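Local coordinates for FAD dependent oxidoreductase domain-containing protein (Deinococcus radiodurans R1, PDB 3C4N) that is of unknown function but binds ADP and is probably an FAD-dependent oxidoreductase, at residues A155-A160 with D326-L331; Q256-D261 with Y285-A290; D90-Q95 with G376-T381. One frame throughout, in Å; residues are numbered along the deposited sequence.

Contact 1 (A155-A160 with D326-L331); sequences ARLPVA and DAVPAL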
ATOM      1  N   ALA A 155     -42.719  27.418   7.462  1.00 44.50           N
ATOM      2  CA  ALA A 155     -43.903  27.686   6.640  1.00 42.81           C
ATOM      3  C   ALA A 155     -43.759  27.234   5.185  1.00 37.37           C
ATOM      4  O   ALA A 155     -44.687  26.665   4.614  1.00 29.11           O
ATOM      5  CB  ALA A 155     -44.243  29.176   6.692  1.00 48.59           C
ATOM      6  N   ARG A 156     -42.598  27.489   4.589  1.00 37.52           N
ATOM      7  CA  ARG A 156     -42.355  27.102   3.199  1.00 36.35           C
ATOM      8  C   ARG A 156     -41.969  25.616   3.077  1.00 35.32           C
ATOM      9  O   ARG A 156     -41.925  25.066   1.977  1.00 30.46           O
ATOM     10  CB  ARG A 156     -41.262  27.990   2.597  1.00 38.21           C
ATOM     11  CG  ARG A 156     -41.413  29.475   2.949  1.00 41.10           C
ATOM     12  CD  ARG A 156     -40.302  30.314   2.336  1.00 49.29           C
ATOM     13  NE  ARG A 156     -40.662  30.822   1.017  1.00 52.03           N
ATOM     14  CZ  ARG A 156     -41.196  32.019   0.803  1.00 51.25           C
ATOM     15  NH1 ARG A 156     -41.422  32.839   1.822  1.00 47.19           N
ATOM     16  NH2 ARG A 156     -41.522  32.387  -0.427  1.00 43.74           N
ATOM     17  N   LEU A 157     -41.694  24.977   4.212  1.00 30.77           N
ATOM     18  CA  LEU A 157     -41.331  23.561   4.257  1.00 35.15           C
ATOM     19  C   LEU A 157     -41.964  22.965   5.511  1.00 38.84           C
ATOM     20  O   LEU A 157     -41.267  22.488   6.408  1.00 47.28           O
ATOM     21  CB  LEU A 157     -39.808  23.388   4.325  1.00 37.22           C
ATOM     22  CG  LEU A 157     -38.972  23.702   3.079  1.00 45.09           C
ATOM     23  CD1 LEU A 157     -37.490  23.658   3.427  1.00 36.77           C
ATOM     24  CD2 LEU A 157     -39.295  22.700   1.976  1.00 38.43           C
ATOM     25  N   PRO A 158     -43.302  22.981   5.584  1.00 33.30           N
ATOM     26  CA  PRO A 158     -44.073  22.463   6.714  1.00 29.56           C
ATOM     27  C   PRO A 158     -43.964  20.962   6.977  1.00 35.70           C
ATOM     28  O   PRO A 158     -43.854  20.534   8.127  1.00 35.56           O
ATOM     29  CB  PRO A 158     -45.497  22.884   6.365  1.00 32.06           C
ATOM     30  CG  PRO A 158     -45.516  22.760   4.886  1.00 32.70           C
ATOM     31  CD  PRO A 158     -44.196  23.393   4.488  1.00 31.80           C
ATOM     32  N   VAL A 159     -43.994  20.166   5.911  1.00 34.55           N
ATOM     33  CA  VAL A 159     -43.935  18.715   6.041  1.00 36.01           C
ATOM     34  C   VAL A 159     -42.667  18.068   5.467  1.00 39.64           C
ATOM     35  O   VAL A 159     -41.915  18.693   4.717  1.00 34.53           O
ATOM     36  CB  VAL A 159     -45.161  18.065   5.366  1.00 38.69           C
ATOM     37  CG1 VAL A 159     -46.455  18.625   5.976  1.00 27.16           C
ATOM     38  CG2 VAL A 159     -45.118  18.322   3.858  1.00 29.78           C
ATOM     39  N   ALA A 160     -42.449  16.803   5.817  1.00 38.48           N
ATOM     40  CA  ALA A 160     -41.288  16.068   5.337  1.00 44.22           C
ATOM     41  C   ALA A 160     -41.517  14.556   5.334  1.00 45.63           C
ATOM     42  O   ALA A 160     -42.460  14.048   5.944  1.00 46.92           O
ATOM     43  CB  ALA A 160     -40.072  16.401   6.200  1.00 34.63           C
ATOM     44  N   ASP A 326     -35.294  31.093   0.100  1.00 19.50           N
ATOM     45  CA  ASP A 326     -36.453  31.455   0.887  1.00 28.33           C
ATOM     46  C   ASP A 326     -36.771  30.304   1.833  1.00 31.57           C
ATOM     47  O   ASP A 326     -36.817  30.485   3.053  1.00 28.39           O
ATOM     48  CB  ASP A 326     -37.639  31.781  -0.022  1.00 34.00           C
ATOM     49  CG  ASP A 326     -37.386  33.010  -0.886  1.00 32.32           C
ATOM     50  OD1 ASP A 326     -36.926  34.031  -0.347  1.00 37.39           O
ATOM     51  OD2 ASP A 326     -37.641  32.962  -2.102  1.00 41.45           O
ATOM     52  N   ALA A 327     -36.949  29.111   1.276  1.00 30.84           N
ATOM     53  CA  ALA A 327     -37.266  27.935   2.082  1.00 30.79           C
ATOM     54  C   ALA A 327     -36.181  27.592   3.096  1.00 30.75           C
ATOM     55  O   ALA A 327     -36.478  27.165   4.213  1.00 29.68           O
ATOM     56  CB  ALA A 327     -37.514  26.733   1.171  1.00 33.55           C
ATOM     57  N   VAL A 328     -34.926  27.778   2.702  1.00 31.15           N
ATOM     58  CA  VAL A 328     -33.787  27.463   3.556  1.00 27.48           C
ATOM     59  C   VAL A 328     -32.911  28.710   3.722  1.00 30.46           C
ATOM     60  O   VAL A 328     -31.850  28.835   3.117  1.00 30.53           O
ATOM     61  CB  VAL A 328     -33.000  26.298   2.928  1.00 18.80           C
ATOM     62  CG1 VAL A 328     -31.887  25.829   3.848  1.00 12.69           C
ATOM     63  CG2 VAL A 328     -33.965  25.166   2.625  1.00 13.19           C
ATOM     64  N   PRO A 329     -33.353  29.646   4.573  1.00 31.43           N
ATOM     65  CA  PRO A 329     -32.647  30.903   4.842  1.00 36.94           C
ATOM     66  C   PRO A 329     -31.149  30.755   5.055  1.00 35.81           C
ATOM     67  O   PRO A 329     -30.375  31.643   4.695  1.00 41.78           O
ATOM     68  CB  PRO A 329     -33.353  31.438   6.086  1.00 38.86           C
ATOM     69  CG  PRO A 329     -34.749  30.915   5.926  1.00 40.10           C
ATOM     70  CD  PRO A 329     -34.496  29.488   5.490  1.00 35.90           C
ATOM     71  N   ALA A 330     -30.747  29.633   5.642  1.00 29.22           N
ATOM     72  CA  ALA A 330     -29.342  29.374   5.912  1.00 26.07           C
ATOM     73  C   ALA A 330     -28.496  29.481   4.644  1.00 25.82           C
ATOM     74  O   ALA A 330     -27.296  29.721   4.714  1.00 27.99           O
ATOM     75  CB  ALA A 330     -29.178  27.989   6.542  1.00 31.08           C
ATOM     76  N   LEU A 331     -29.118  29.301   3.488  1.00 17.45           N
ATOM     77  CA  LEU A 331     -28.383  29.391   2.241  1.00 24.33           C
ATOM     78  C   LEU A 331     -28.152  30.841   1.830  1.00 28.55           C
ATOM     79  O   LEU A 331     -27.421  31.108   0.881  1.00 26.63           O
ATOM     80  CB  LEU A 331     -29.134  28.649   1.133  1.00 19.39           C
ATOM     81  CG  LEU A 331     -28.797  27.172   0.938  1.00 28.95           C
ATOM     82  CD1 LEU A 331     -28.682  26.450   2.277  1.00 26.60           C
ATOM     83  CD2 LEU A 331     -29.858  26.559   0.063  1.00 11.20           C
TER
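Two loops meet beside the sheet that holds strands 118-127 and 159-163: the loop leading into strand 159-163 sets Arg156 and Leu157 against Asp326, Ala327 and Val328, which follow helix 315-324. The backbones come near at Arg156 and Ala327, whose CA atoms are 5.3 Å apart, a spacing that suits the small alanine. Leu157 supplies the apolar half. Its CG lies anti to the carbonyl carbon (chi1 -71°), which carries CD1 forward to Ala327 CB at 3.8 Å and to Val328 CG2 at 3.9 Å. Leu152 and Leu126 pack on the same leucine, joining this patch to strand 118-127. Arg156 forms the more exposed half. Its chain bends at chi3 (91°) and lays one face of the guanidinium over Asp326, with NE 3.3 Å from Asp326 CB near the rim of the group. The carboxylate plane is turned 42° from the guanidinium, and Arg156 NH2 stays 4.3 Å from Asp326 OD2, so the opposite charges probably attract without a directed bond. Asp153 ties the loops further, taking Arg156 N on its OD1 and pairing by backbone with Ala327. The arrangement is loop-to-loop packing beside strand 118-127, in what is probably an FAD-dependent oxidoreductase fold.

Contact 2 (Q256-D261 with Y285-A290); sequences QFPRLD and YTLVPA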
ATOM      1  N   GLN A 256     -19.796  19.719  -6.859  1.00 19.91           N
ATOM      2  CA  GLN A 256     -19.024  20.410  -5.847  1.00 26.89           C
ATOM      3  C   GLN A 256     -19.660  20.156  -4.484  1.00 26.54           C
ATOM      4  O   GLN A 256     -20.849  19.858  -4.400  1.00 21.24           O
ATOM      5  CB  GLN A 256     -19.013  21.907  -6.161  1.00 31.59           C
ATOM      6  CG  GLN A 256     -18.554  22.221  -7.573  1.00 30.70           C
ATOM      7  CD  GLN A 256     -18.593  23.703  -7.883  1.00 34.90           C
ATOM      8  OE1 GLN A 256     -19.670  24.313  -7.961  1.00 33.46           O
ATOM      9  NE2 GLN A 256     -17.415  24.297  -8.059  1.00 27.07           N
ATOM     10  N   PHE A 257     -18.872  20.268  -3.418  1.00 24.39           N
ATOM     11  CA  PHE A 257     -19.399  20.038  -2.079  1.00 24.01           C
ATOM     12  C   PHE A 257     -19.074  21.184  -1.124  1.00 28.59           C
ATOM     13  O   PHE A 257     -18.427  20.983  -0.086  1.00 29.30           O
ATOM     14  CB  PHE A 257     -18.853  18.724  -1.509  1.00 22.22           C
ATOM     15  CG  PHE A 257     -19.050  17.539  -2.415  1.00 17.36           C
ATOM     16  CD1 PHE A 257     -18.199  17.324  -3.497  1.00 20.36           C
ATOM     17  CD2 PHE A 257     -20.070  16.623  -2.176  1.00 12.91           C
ATOM     18  CE1 PHE A 257     -18.356  16.210  -4.323  1.00 15.67           C
ATOM     19  CE2 PHE A 257     -20.238  15.507  -2.995  1.00 12.84           C
ATOM     20  CZ  PHE A 257     -19.377  15.298  -4.071  1.00 14.98           C
ATOM     21  N   PRO A 258     -19.525  22.405  -1.452  1.00 26.27           N
ATOM     22  CA  PRO A 258     -19.243  23.541  -0.567  1.00 20.25           C
ATOM     23  C   PRO A 258     -19.730  23.301   0.861  1.00 24.99           C
ATOM     24  O   PRO A 258     -20.743  22.634   1.080  1.00 26.04           O
ATOM     25  CB  PRO A 258     -19.954  24.706  -1.259  1.00 18.87           C
ATOM     26  CG  PRO A 258     -21.056  24.045  -2.023  1.00 20.02           C
ATOM     27  CD  PRO A 258     -20.408  22.799  -2.563  1.00 18.07           C
ATOM     28  N   ARG A 259     -18.999  23.851   1.827  1.00 32.16           N
ATOM     29  CA  ARG A 259     -19.335  23.690   3.237  1.00 28.68           C
ATOM     30  C   ARG A 259     -20.170  24.823   3.830  1.00 27.64           C
ATOM     31  O   ARG A 259     -19.973  25.993   3.505  1.00 30.22           O
ATOM     32  CB  ARG A 259     -18.067  23.523   4.073  1.00 23.68           C
ATOM     33  CG  ARG A 259     -18.383  23.447   5.547  1.00 29.66           C
ATOM     34  CD  ARG A 259     -17.311  22.758   6.343  1.00 31.89           C
ATOM     35  NE  ARG A 259     -17.447  23.145   7.714  1.00 46.21           N
ATOM     36  CZ  ARG A 259     -17.664  22.475   8.841  1.00 40.46           C
ATOM     37  NH1 ARG A 259     -17.816  21.162   8.972  1.00 45.21           N
ATOM     38  NH2 ARG A 259     -17.741  23.249   9.901  1.00 38.41           N
ATOM     39  N   LEU A 260     -21.100  24.456   4.709  1.00 18.28           N
ATOM     40  CA  LEU A 260     -21.971  25.412   5.372  1.00 20.87           C
ATOM     41  C   LEU A 260     -21.631  25.449   6.858  1.00 26.91           C
ATOM     42  O   LEU A 260     -21.999  24.546   7.612  1.00 22.19           O
ATOM     43  CB  LEU A 260     -23.431  25.011   5.201  1.00 19.19           C
ATOM     44  CG  LEU A 260     -24.447  26.002   5.779  1.00 16.36           C
ATOM     45  CD1 LEU A 260     -24.563  27.225   4.873  1.00  9.70           C
ATOM     46  CD2 LEU A 260     -25.791  25.314   5.909  1.00 16.42           C
ATOM     47  N   ASP A 261     -20.938  26.501   7.279  1.00 26.02           N
ATOM     48  CA  ASP A 261     -20.533  26.623   8.667  1.00 25.61           C
ATOM     49  C   ASP A 261     -21.623  27.106   9.605  1.00 26.24           C
ATOM     50  O   ASP A 261     -21.626  28.259  10.023  1.00 30.16           O
ATOM     51  CB  ASP A 261     -19.316  27.539   8.769  1.00 30.47           C
ATOM     52  CG  ASP A 261     -18.091  26.950   8.100  1.00 29.22           C
ATOM     53  OD1 ASP A 261     -17.601  25.903   8.563  1.00 30.01           O
ATOM     54  OD2 ASP A 261     -17.618  27.529   7.106  1.00 38.18           O
ATOM     55  N   TYR A 285     -22.171  21.591   8.139  1.00 23.77           N
ATOM     56  CA  TYR A 285     -22.946  20.863   7.145  1.00 25.04           C
ATOM     57  C   TYR A 285     -22.187  20.905   5.838  1.00 25.19           C
ATOM     58  O   TYR A 285     -21.522  21.891   5.523  1.00 30.18           O
ATOM     59  CB  TYR A 285     -24.327  21.506   6.938  1.00 24.10           C
ATOM     60  CG  TYR A 285     -25.202  21.546   8.174  1.00 31.10           C
ATOM     61  CD1 TYR A 285     -26.112  20.527   8.448  1.00 31.62           C
ATOM     62  CD2 TYR A 285     -25.099  22.593   9.088  1.00 33.58           C
ATOM     63  CE1 TYR A 285     -26.898  20.551   9.604  1.00 32.47           C
ATOM     64  CE2 TYR A 285     -25.877  22.626  10.249  1.00 27.26           C
ATOM     65  CZ  TYR A 285     -26.773  21.601  10.501  1.00 28.63           C
ATOM     66  OH  TYR A 285     -27.527  21.617  11.653  1.00 20.80           O
ATOM     67  N   THR A 286     -22.271  19.817   5.089  1.00 23.47           N
ATOM     68  CA  THR A 286     -21.631  19.737   3.793  1.00 16.85           C
ATOM     69  C   THR A 286     -22.790  19.789   2.818  1.00 19.94           C
ATOM     70  O   THR A 286     -23.741  19.024   2.948  1.00 20.64           O
ATOM     71  CB  THR A 286     -20.870  18.424   3.627  1.00 15.57           C
ATOM     72  OG1 THR A 286     -19.749  18.415   4.516  1.00 23.03           O
ATOM     73  CG2 THR A 286     -20.370  18.275   2.201  1.00 25.60           C
ATOM     74  N   LEU A 287     -22.723  20.698   1.854  1.00 19.82           N
ATOM     75  CA  LEU A 287     -23.800  20.849   0.884  1.00 20.93           C
ATOM     76  C   LEU A 287     -23.584  19.895  -0.297  1.00 19.98           C
ATOM     77  O   LEU A 287     -22.545  19.942  -0.949  1.00 30.81           O
ATOM     78  CB  LEU A 287     -23.857  22.323   0.437  1.00 18.34           C
ATOM     79  CG  LEU A 287     -25.049  22.842  -0.358  1.00 18.44           C
ATOM     80  CD1 LEU A 287     -25.184  24.352  -0.224  1.00 17.37           C
ATOM     81  CD2 LEU A 287     -24.862  22.439  -1.804  1.00 24.84           C
ATOM     82  N   VAL A 288     -24.556  19.015  -0.549  1.00 16.08           N
ATOM     83  CA  VAL A 288     -24.480  18.039  -1.648  1.00 14.94           C
ATOM     84  C   VAL A 288     -25.501  18.401  -2.737  1.00 21.42           C
ATOM     85  O   VAL A 288     -26.663  17.986  -2.692  1.00 18.30           O
ATOM     86  CB  VAL A 288     -24.751  16.590  -1.133  1.00 13.84           C
ATOM     87  CG1 VAL A 288     -24.522  15.570  -2.250  1.00  7.81           C
ATOM     88  CG2 VAL A 288     -23.850  16.280   0.042  1.00  4.34           C
ATOM     89  N   PRO A 289     -25.067  19.177  -3.742  1.00 25.24           N
ATOM     90  CA  PRO A 289     -25.948  19.602  -4.833  1.00 27.59           C
ATOM     91  C   PRO A 289     -26.604  18.451  -5.582  1.00 29.60           C
ATOM     92  O   PRO A 289     -26.137  17.310  -5.551  1.00 30.89           O
ATOM     93  CB  PRO A 289     -25.023  20.418  -5.744  1.00 20.12           C
ATOM     94  CG  PRO A 289     -23.943  20.883  -4.822  1.00 27.99           C
ATOM     95  CD  PRO A 289     -23.695  19.649  -3.979  1.00 26.53           C
ATOM     96  N   ALA A 290     -27.703  18.763  -6.252  1.00 28.22           N
ATOM     97  CA  ALA A 290     -28.403  17.766  -7.027  1.00 22.57           C
ATOM     98  C   ALA A 290     -27.738  17.762  -8.401  1.00 22.30           C
ATOM     99  O   ALA A 290     -27.123  18.751  -8.808  1.00 17.75           O
ATOM    100  CB  ALA A 290     -29.869  18.137  -7.147  1.00 20.08           C
TER
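Leu260 and Tyr285 form a hydrogen-bonded pair of the antiparallel ladder between strands 251-260 and 284-288. Leu260 N gives Tyr285 O a nearly straight bond (2.7 Å, 170°), and Tyr285 N returns a more bent one to Leu260 O at 3.0 Å. Their side chains share one buried face, CB to CB, while the edge of the tyrosine ring is turned to Leu260 O. Close packing continues at Pro258: Leu287 N bonds to Pro258 O at 2.9 Å, and the proline ring crosses the leucine with CG 4.1 Å from Leu287 CB. Proline is tolerable here, since the bond to the other strand uses its carbonyl and not an N-H; both residues also meet helix 315-324. The other face, carrying the non-hydrogen-bonded pair Arg259 and Thr286, is partly exposed and looser. There the arginine's CG, anti to the backbone N (chi1 176°), passes Tyr285 O at 3.5 Å, and the extended chain beyond it brings one guanidinium face over Tyr285 N. A leucine in place of Arg259 would probably leave Asp261, already close to the like charge of Glu337, without its positive mate. Arg259 NE and NH2 grip Asp261 OD1 side-on, the oxygen lying almost in the guanidinium plane, at 2.9 Å and 3.0 Å.

Contact 3 (D90-Q95 with G376-T381); sequences DIPAGQ and GPLADT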
ATOM      1  N   ASP A  90     -32.977   6.396  -1.235  1.00 17.63           N
ATOM      2  CA  ASP A  90     -32.108   6.335  -2.390  1.00 20.31           C
ATOM      3  C   ASP A  90     -32.124   4.947  -2.997  1.00 20.00           C
ATOM      4  O   ASP A  90     -31.226   4.582  -3.751  1.00 21.64           O
ATOM      5  CB  ASP A  90     -30.681   6.718  -2.016  1.00 23.03           C
ATOM      6  CG  ASP A  90     -30.501   8.213  -1.860  1.00 27.97           C
ATOM      7  OD1 ASP A  90     -31.462   8.972  -2.139  1.00 18.20           O
ATOM      8  OD2 ASP A  90     -29.384   8.626  -1.469  1.00 29.20           O
ATOM      9  N   ILE A  91     -33.156   4.177  -2.670  1.00 17.43           N
ATOM     10  CA  ILE A  91     -33.292   2.829  -3.197  1.00 16.44           C
ATOM     11  C   ILE A  91     -34.269   2.818  -4.370  1.00 19.67           C
ATOM     12  O   ILE A  91     -35.461   3.051  -4.193  1.00 17.11           O
ATOM     13  CB  ILE A  91     -33.839   1.857  -2.132  1.00 18.84           C
ATOM     14  CG1 ILE A  91     -32.951   1.872  -0.882  1.00 19.62           C
ATOM     15  CG2 ILE A  91     -33.927   0.445  -2.725  1.00 13.91           C
ATOM     16  CD1 ILE A  91     -33.522   1.084   0.293  1.00  6.85           C
ATOM     17  N   PRO A  92     -33.772   2.573  -5.588  1.00 19.79           N
ATOM     18  CA  PRO A  92     -34.673   2.537  -6.742  1.00 22.84           C
ATOM     19  C   PRO A  92     -35.519   1.278  -6.564  1.00 24.96           C
ATOM     20  O   PRO A  92     -35.164   0.412  -5.763  1.00 26.84           O
ATOM     21  CB  PRO A  92     -33.720   2.409  -7.930  1.00 21.85           C
ATOM     22  CG  PRO A  92     -32.492   3.119  -7.461  1.00 16.09           C
ATOM     23  CD  PRO A  92     -32.367   2.625  -6.026  1.00 26.29           C
ATOM     24  N   ALA A  93     -36.619   1.167  -7.305  1.00 20.67           N
ATOM     25  CA  ALA A  93     -37.497   0.005  -7.205  1.00 16.77           C
ATOM     26  C   ALA A  93     -36.802  -1.262  -7.681  1.00 15.18           C
ATOM     27  O   ALA A  93     -36.283  -1.308  -8.795  1.00 19.36           O
ATOM     28  CB  ALA A  93     -38.762   0.236  -8.013  1.00 14.57           C
ATOM     29  N   GLY A  94     -36.783  -2.289  -6.834  1.00 15.76           N
ATOM     30  CA  GLY A  94     -36.156  -3.545  -7.208  1.00  5.34           C
ATOM     31  C   GLY A  94     -34.762  -3.711  -6.645  1.00 13.61           C
ATOM     32  O   GLY A  94     -34.174  -4.784  -6.743  1.00 17.00           O
ATOM     33  N   GLN A  95     -34.222  -2.650  -6.058  1.00 13.39           N
ATOM     34  CA  GLN A  95     -32.883  -2.725  -5.499  1.00 14.75           C
ATOM     35  C   GLN A  95     -32.844  -2.861  -3.963  1.00 13.36           C
ATOM     36  O   GLN A  95     -31.803  -2.627  -3.350  1.00 17.34           O
ATOM     37  CB  GLN A  95     -32.088  -1.497  -5.950  1.00 20.14           C
ATOM     38  CG  GLN A  95     -31.994  -1.342  -7.471  1.00 10.57           C
ATOM     39  CD  GLN A  95     -30.913  -2.213  -8.079  1.00 21.82           C
ATOM     40  OE1 GLN A  95     -29.735  -2.104  -7.726  1.00 18.39           O
ATOM     41  NE2 GLN A  95     -31.304  -3.084  -8.997  1.00 20.57           N
ATOM     42  N   GLY A 376     -21.391   5.806  -8.688  1.00  8.80           N
ATOM     43  CA  GLY A 376     -22.408   6.810  -8.975  1.00  9.98           C
ATOM     44  C   GLY A 376     -23.088   7.485  -7.789  1.00 15.63           C
ATOM     45  O   GLY A 376     -22.836   7.122  -6.637  1.00 17.23           O
ATOM     46  N   PRO A 377     -23.983   8.457  -8.047  1.00 13.68           N
ATOM     47  CA  PRO A 377     -24.725   9.217  -7.026  1.00 14.21           C
ATOM     48  C   PRO A 377     -25.453   8.407  -5.954  1.00 14.64           C
ATOM     49  O   PRO A 377     -25.861   8.957  -4.929  1.00 15.05           O
ATOM     50  CB  PRO A 377     -25.687  10.077  -7.855  1.00  9.03           C
ATOM     51  CG  PRO A 377     -24.928  10.299  -9.118  1.00 13.82           C
ATOM     52  CD  PRO A 377     -24.347   8.920  -9.400  1.00 10.41           C
ATOM     53  N   LEU A 378     -25.623   7.108  -6.170  1.00 13.88           N
ATOM     54  CA  LEU A 378     -26.310   6.308  -5.152  1.00 21.34           C
ATOM     55  C   LEU A 378     -25.359   5.326  -4.464  1.00 18.91           C
ATOM     56  O   LEU A 378     -25.783   4.506  -3.646  1.00 16.46           O
ATOM     57  CB  LEU A 378     -27.501   5.546  -5.755  1.00 16.75           C
ATOM     58  CG  LEU A 378     -28.671   6.386  -6.300  1.00 17.53           C
ATOM     59  CD1 LEU A 378     -29.669   5.470  -6.961  1.00 14.72           C
ATOM     60  CD2 LEU A 378     -29.340   7.182  -5.201  1.00 19.78           C
ATOM     61  N   ALA A 379     -24.070   5.449  -4.763  1.00  8.49           N
ATOM     62  CA  ALA A 379     -23.078   4.552  -4.184  1.00 14.60           C
ATOM     63  C   ALA A 379     -23.121   4.429  -2.656  1.00 15.76           C
ATOM     64  O   ALA A 379     -22.753   3.389  -2.111  1.00 11.38           O
ATOM     65  CB  ALA A 379     -21.682   4.950  -4.637  1.00 16.14           C
ATOM     66  N   ASP A 380     -23.560   5.466  -1.957  1.00  7.36           N
ATOM     67  CA  ASP A 380     -23.613   5.366  -0.507  1.00 16.09           C
ATOM     68  C   ASP A 380     -24.660   4.339  -0.044  1.00 15.40           C
ATOM     69  O   ASP A 380     -24.499   3.714   1.005  1.00  9.31           O
ATOM     70  CB  ASP A 380     -23.871   6.749   0.127  1.00 16.09           C
ATOM     71  CG  ASP A 380     -22.732   7.758  -0.159  1.00 26.86           C
ATOM     72  OD1 ASP A 380     -21.535   7.379  -0.031  1.00 12.86           O
ATOM     73  OD2 ASP A 380     -23.040   8.929  -0.499  1.00 21.79           O
ATOM     74  N   THR A 381     -25.715   4.138  -0.829  1.00 17.96           N
ATOM     75  CA  THR A 381     -26.746   3.174  -0.440  1.00 19.81           C
ATOM     76  C   THR A 381     -26.612   1.808  -1.111  1.00 15.58           C
ATOM     77  O   THR A 381     -27.050   0.800  -0.559  1.00 15.15           O
ATOM     78  CB  THR A 381     -28.161   3.713  -0.755  1.00 13.61           C
ATOM     79  OG1 THR A 381     -28.366   4.955  -0.068  1.00 18.63           O
ATOM     80  CG2 THR A 381     -29.233   2.712  -0.311  1.00  6.06           C
TER
HETATM   81  O   HOH W   1     -27.073   7.562  -1.056  1.00 15.13           O
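Asp90 OD2 accepts a hydrogen bond from a water whose oxygen is 2.6 Å away, and that water oxygen also lies 3.1 Å from Thr381 OG1, so a bridge spans the two segments without a direct bond between them. The carboxylate has a further partner, since Asp90 OD1 forms a salt bridge with Arg272; an aspartate is apt here because its two oxygens can serve two sides at once. Thr381 suits its place by having two unlike branches. With chi1 at -58°, OG1 lies beside the backbone N and reaches the water, a weak bond from Thr87 N and the flank of Asp90 CB, while CG2 crosses Ile91 CG1 at 3.9 Å. Ala99 of helix 96-107 packs on both Ile91 and Thr381. Leu378 fills the apolar side with a forked end: CD2 sits 3.5 Å from Asp90 CB, and CD1 meets Pro92 CG end-on at 3.7 Å. Tight turns shape both segments. Ala379 N bonds Gly376 O in a type I turn, and Gln95 N bonds Pro92 O in a type II turn, where Gly94 takes a positive phi at which a CB would press on the carbonyl O of Ala93. Leu378 is the N-cap residue of helix 379-398, and in the helix's first turn Asp380 forms a salt bridge with Arg46, within the glycine-rich stretch that probably forms the Rossmann-type nucleotide loop. With ADP about 12 Å from the Leu378 side chain, the arrangement is consistent with the strand-turn-helix that closes the FAD-binding domain of DAO-type flavoproteins.

In the fold
Along the chain the three contacts are nested: contact 3 closes the longest loop, contact 1 lies inside it, and contact 2 inside contact 1. Contacts 1 and 2 reach the same sheet, which holds strands 118-127 and 251-260, with centres 17 Å apart, and touch where Ala330 O packs 3.7 Å from Leu260 CD1; helix 315-324 borders both. Contact 3 stands apart, its centre 26 Å from that of contact 1 and 20 Å from that of contact 2. Chain that builds the sheet of contacts 1 and 2 is thus inserted between elements of the nucleotide-binding part, as in other DAO-type flavoproteins, and contact 3 joins the loop before helix 96-107 to the start of the C-terminal helix 379-398.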